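Local coordinates for protein N2152 (Neocallimastix frontalis, PDB 5U22) that probably hydrolyses glycosidic bonds in rare arabinosyl substrates, as a polyspecific family 39 glycoside hydrolase of an anaerobic rumen fungus, at residues 188-201 and 224-237. Sequence-based numbering, arbitrary orientation.
With EDO (1,2-ethanediol), chain D.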
# COMPACT_ATOMS: atom_id res chain seq x y z
N TYR A 188 10.46 -10.98 -0.08
CA TYR A 188 11.73 -10.46 0.41
C TYR A 188 12.58 -11.60 0.96
O TYR A 188 12.10 -12.47 1.69
CB TYR A 188 11.49 -9.41 1.49
CG TYR A 188 12.77 -8.75 1.92
CD1 TYR A 188 13.19 -7.57 1.31
CD2 TYR A 188 13.58 -9.32 2.89
CE1 TYR A 188 14.40 -6.96 1.69
CE2 TYR A 188 14.77 -8.73 3.27
CZ TYR A 188 15.17 -7.55 2.67
OH TYR A 188 16.36 -6.98 3.05
N GLU A 189 13.87 -11.59 0.61
CA GLU A 189 14.85 -12.44 1.27
C GLU A 189 16.17 -11.68 1.28
O GLU A 189 16.51 -11.01 0.31
CB GLU A 189 14.97 -13.80 0.58
CG GLU A 189 15.76 -14.83 1.36
CD GLU A 189 17.25 -14.70 1.14
OE1 GLU A 189 17.65 -14.46 -0.02
OE2 GLU A 189 18.02 -14.82 2.13
N GLU A 190 16.91 -11.78 2.39
CA GLU A 190 18.02 -10.85 2.60
C GLU A 190 19.16 -11.08 1.62
O GLU A 190 19.73 -10.12 1.09
CB GLU A 190 18.51 -10.94 4.04
CG GLU A 190 19.64 -10.00 4.36
CD GLU A 190 19.91 -9.95 5.83
OE1 GLU A 190 19.13 -9.30 6.56
OE2 GLU A 190 20.89 -10.59 6.26
N ASN A 191 19.54 -12.34 1.38
CA ASN A 191 20.62 -12.63 0.45
C ASN A 191 20.28 -12.14 -0.96
O ASN A 191 21.13 -11.57 -1.65
CB ASN A 191 20.92 -14.12 0.41
CG ASN A 191 21.85 -14.57 1.53
OD1 ASN A 191 22.24 -13.79 2.39
ND2 ASN A 191 22.20 -15.85 1.53
N LYS A 192 19.03 -12.37 -1.38
CA LYS A 192 18.58 -11.95 -2.70
C LYS A 192 18.65 -10.44 -2.85
O LYS A 192 19.14 -9.92 -3.86
CB LYS A 192 17.15 -12.47 -2.91
CG LYS A 192 16.50 -12.09 -4.22
CD LYS A 192 15.23 -12.91 -4.45
CE LYS A 192 14.23 -12.73 -3.31
NZ LYS A 192 13.01 -13.58 -3.47
N MET A 193 18.17 -9.71 -1.83
CA MET A 193 18.21 -8.25 -1.88
C MET A 193 19.64 -7.73 -1.83
O MET A 193 20.01 -6.84 -2.59
CB MET A 193 17.40 -7.66 -0.73
CG MET A 193 17.44 -6.13 -0.68
SD MET A 193 16.74 -5.34 -2.15
CE MET A 193 14.99 -5.48 -1.80
N LYS A 194 20.46 -8.28 -0.94
CA LYS A 194 21.84 -7.84 -0.84
C LYS A 194 22.58 -8.03 -2.16
O LYS A 194 23.28 -7.12 -2.63
CB LYS A 194 22.54 -8.60 0.29
CG LYS A 194 24.01 -8.19 0.52
CD LYS A 194 24.61 -8.96 1.71
CE LYS A 194 26.07 -8.62 1.95
NZ LYS A 194 26.48 -9.08 3.31
N ASN A 195 22.44 -9.21 -2.77
CA ASN A 195 23.06 -9.47 -4.07
C ASN A 195 22.63 -8.41 -5.09
O ASN A 195 23.45 -7.88 -5.84
CB ASN A 195 22.71 -10.87 -4.56
CG ASN A 195 23.71 -11.93 -4.08
OD1 ASN A 195 24.93 -11.71 -4.08
ND2 ASN A 195 23.20 -13.11 -3.71
N PHE A 196 21.34 -8.06 -5.09
CA PHE A 196 20.87 -7.05 -6.03
C PHE A 196 21.42 -5.67 -5.70
O PHE A 196 21.79 -4.92 -6.61
CB PHE A 196 19.34 -7.00 -6.03
CG PHE A 196 18.80 -5.85 -6.82
CD1 PHE A 196 18.83 -5.88 -8.20
CD2 PHE A 196 18.30 -4.72 -6.19
CE1 PHE A 196 18.35 -4.83 -8.95
CE2 PHE A 196 17.83 -3.65 -6.93
CZ PHE A 196 17.85 -3.71 -8.31
N LEU A 197 21.44 -5.30 -4.42
CA LEU A 197 21.98 -4.00 -4.05
C LEU A 197 23.47 -3.91 -4.35
O LEU A 197 23.96 -2.87 -4.82
CB LEU A 197 21.73 -3.73 -2.57
CG LEU A 197 20.26 -3.53 -2.23
CD1 LEU A 197 20.08 -3.37 -0.73
CD2 LEU A 197 19.72 -2.31 -2.97
N GLN A 198 24.22 -4.97 -4.05
CA GLN A 198 25.65 -4.96 -4.34
C GLN A 198 25.90 -4.82 -5.84
O GLN A 198 26.73 -4.02 -6.27
CB GLN A 198 26.31 -6.23 -3.79
CG GLN A 198 26.53 -6.19 -2.28
CD GLN A 198 27.18 -7.46 -1.75
OE1 GLN A 198 26.92 -8.55 -2.25
NE2 GLN A 198 27.99 -7.32 -0.71
N PHE A 199 25.17 -5.59 -6.65
CA PHE A 199 25.27 -5.47 -8.10
C PHE A 199 24.94 -4.06 -8.56
O PHE A 199 25.64 -3.49 -9.41
CB PHE A 199 24.34 -6.49 -8.77
CG PHE A 199 24.23 -6.29 -10.26
CD1 PHE A 199 25.14 -6.89 -11.12
CD2 PHE A 199 23.24 -5.49 -10.80
CE1 PHE A 199 25.05 -6.71 -12.49
CE2 PHE A 199 23.14 -5.29 -12.17
CZ PHE A 199 24.05 -5.90 -13.02
N SER A 200 23.87 -3.48 -8.02
CA SER A 200 23.35 -2.23 -8.55
C SER A 200 24.20 -1.04 -8.12
O SER A 200 24.37 -0.09 -8.88
CB SER A 200 21.90 -2.05 -8.14
OG SER A 200 21.09 -3.03 -8.76
N LYS A 201 24.71 -1.07 -6.88
CA LYS A 201 25.65 -0.03 -6.46
C LYS A 201 26.90 -0.03 -7.34
O LYS A 201 27.33 1.01 -7.84
CB LYS A 201 26.03 -0.21 -5.00
CG LYS A 201 27.13 0.75 -4.56
CD LYS A 201 27.57 0.55 -3.13
CE LYS A 201 28.56 1.65 -2.72
NZ LYS A 201 29.07 1.45 -1.35
N HIS A 224 11.47 -7.39 7.36
CA HIS A 224 12.02 -7.09 6.04
C HIS A 224 12.43 -5.63 5.92
O HIS A 224 13.48 -5.32 5.35
CB HIS A 224 10.99 -7.45 4.96
CG HIS A 224 10.59 -8.89 4.98
ND1 HIS A 224 9.39 -9.34 4.47
CD2 HIS A 224 11.22 -9.98 5.47
CE1 HIS A 224 9.29 -10.65 4.65
NE2 HIS A 224 10.40 -11.06 5.25
N PHE A 225 11.61 -4.72 6.45
CA PHE A 225 11.99 -3.31 6.47
C PHE A 225 13.27 -3.11 7.27
O PHE A 225 14.16 -2.37 6.84
CB PHE A 225 10.86 -2.45 7.04
CG PHE A 225 9.57 -2.54 6.27
CD1 PHE A 225 9.58 -2.57 4.88
CD2 PHE A 225 8.36 -2.62 6.94
CE1 PHE A 225 8.41 -2.67 4.17
CE2 PHE A 225 7.18 -2.71 6.25
CZ PHE A 225 7.20 -2.75 4.84
N ARG A 226 13.38 -3.75 8.44
CA ARG A 226 14.59 -3.61 9.25
C ARG A 226 15.80 -4.19 8.54
O ARG A 226 16.88 -3.59 8.55
CB ARG A 226 14.38 -4.27 10.62
CG ARG A 226 13.24 -3.62 11.42
CD ARG A 226 13.21 -4.10 12.87
NE ARG A 226 13.04 -5.55 13.00
CZ ARG A 226 11.86 -6.17 13.13
NH1 ARG A 226 10.73 -5.47 13.11
NH2 ARG A 226 11.82 -7.49 13.25
N SER A 227 15.64 -5.37 7.92
CA SER A 227 16.72 -5.96 7.14
C SER A 227 17.14 -5.04 6.01
O SER A 227 18.34 -4.76 5.82
CB SER A 227 16.28 -7.32 6.58
OG SER A 227 17.21 -7.78 5.60
N TYR A 228 16.17 -4.51 5.27
CA TYR A 228 16.50 -3.70 4.11
C TYR A 228 17.25 -2.43 4.52
O TYR A 228 18.30 -2.09 3.95
CB TYR A 228 15.25 -3.37 3.29
CG TYR A 228 15.63 -2.41 2.21
CD1 TYR A 228 16.33 -2.84 1.10
CD2 TYR A 228 15.36 -1.05 2.33
CE1 TYR A 228 16.74 -1.97 0.13
CE2 TYR A 228 15.77 -0.16 1.36
CZ TYR A 228 16.47 -0.63 0.26
OH TYR A 228 16.88 0.24 -0.71
N ARG A 229 16.75 -1.72 5.53
CA ARG A 229 17.44 -0.50 5.93
C ARG A 229 18.82 -0.78 6.52
O ARG A 229 19.73 0.03 6.36
CB ARG A 229 16.56 0.29 6.90
CG ARG A 229 15.23 0.72 6.26
CD ARG A 229 15.10 2.22 6.18
NE ARG A 229 13.93 2.70 5.45
CZ ARG A 229 12.69 2.80 5.95
NH1 ARG A 229 12.41 2.39 7.19
NH2 ARG A 229 11.70 3.28 5.19
N ASN A 230 19.00 -1.93 7.18
CA ASN A 230 20.33 -2.30 7.63
C ASN A 230 21.25 -2.62 6.46
O ASN A 230 22.45 -2.31 6.50
CB ASN A 230 20.27 -3.48 8.60
CG ASN A 230 20.07 -3.04 10.04
OD1 ASN A 230 20.72 -2.10 10.51
ND2 ASN A 230 19.18 -3.72 10.74
N LEU A 231 20.72 -3.23 5.40
CA LEU A 231 21.53 -3.46 4.20
C LEU A 231 21.99 -2.15 3.57
O LEU A 231 23.15 -2.01 3.18
CB LEU A 231 20.76 -4.29 3.17
CG LEU A 231 20.63 -5.80 3.36
CD1 LEU A 231 19.84 -6.41 2.19
CD2 LEU A 231 22.01 -6.46 3.50
N GLU A 232 21.09 -1.17 3.47
CA GLU A 232 21.49 0.14 2.96
C GLU A 232 22.64 0.71 3.77
O GLU A 232 23.61 1.23 3.21
CB GLU A 232 20.31 1.10 2.98
CG GLU A 232 19.24 0.84 1.94
CD GLU A 232 18.17 1.91 2.00
OE1 GLU A 232 17.91 2.40 3.13
OE2 GLU A 232 17.63 2.27 0.94
N LYS A 233 22.57 0.61 5.10
CA LYS A 233 23.63 1.16 5.93
C LYS A 233 24.94 0.38 5.74
O LYS A 233 26.00 0.99 5.54
CB LYS A 233 23.20 1.17 7.39
CG LYS A 233 22.41 2.40 7.77
CD LYS A 233 22.18 2.48 9.26
CE LYS A 233 20.98 1.64 9.66
N SER A 234 24.88 -0.95 5.80
CA SER A 234 26.09 -1.74 5.73
C SER A 234 26.74 -1.68 4.35
O SER A 234 27.96 -1.87 4.25
CB SER A 234 25.80 -3.19 6.12
OG SER A 234 25.17 -3.89 5.06
N LEU A 235 25.98 -1.41 3.30
CA LEU A 235 26.52 -1.35 1.95
C LEU A 235 26.83 0.07 1.49
O LEU A 235 27.31 0.26 0.36
CB LEU A 235 25.55 -2.01 0.96
CG LEU A 235 25.23 -3.50 1.16
CD1 LEU A 235 24.22 -3.97 0.11
CD2 LEU A 235 26.50 -4.32 1.07
N GLY A 236 26.56 1.09 2.32
CA GLY A 236 26.84 2.46 1.95
C GLY A 236 25.94 2.99 0.86
O GLY A 236 26.41 3.64 -0.09
N ILE A 237 24.64 2.74 0.97
CA ILE A 237 23.64 3.19 0.00
C ILE A 237 22.75 4.21 0.70
O ILE A 237 22.23 3.94 1.79
CB ILE A 237 22.82 2.01 -0.55
CG1 ILE A 237 23.75 1.03 -1.28
CG2 ILE A 237 21.71 2.50 -1.47
CD1 ILE A 237 23.09 -0.28 -1.69
C1 EDO D . 15.24 -11.06 5.99
O1 EDO D . 14.60 -10.70 7.18
C2 EDO D . 14.67 -12.39 5.54
O2 EDO D . 15.60 -12.95 4.62
O HOH W 1 20.54 -6.59 6.86
O HOH W 2 25.33 -7.03 5.12
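Helices 190-201 and 224-235 run side by side in the same sense, their axes 10.5 Å apart at closest and inclined at 31°, from Tyr-188 beside His-224, just ahead of the first helix, to Lys-201 beside Ile-237. The Tyr-188 and His-224 rings lie at 24° to one another, displaced so that they hardly overlap, and each lays its CB over the other's face; His-224 ND1 is bonded to Glu-214. With CG anti to the backbone N (chi1 -174°), Tyr-188 reaches along the second helix, and its OH donates to Ser-227 OG (2.8 Å). Ser-227 OG donates in turn to the anti lone pair of Glu-190 OE1 (2.6 Å). A phenylalanine in place of Tyr-188 would probably keep the ring packing but leave Ser-227 OG without its donor. Further along, Leu-231 enters as a knob among Glu-190, Met-193, Lys-194 and Leu-197, while Leu-197 CB meets Leu-235 CD1 at 3.7 Å. The extended Lys-201 brings NZ 2.7 Å from Leu-235 O, gripping the C-terminal turn where Gly-236 forms a Schellman motif. Met-193 and Tyr-228 both pack on Ile-210, as expected of consecutive outer helices of a TIM barrel, linked through strand 209-212 and packed side by side over it.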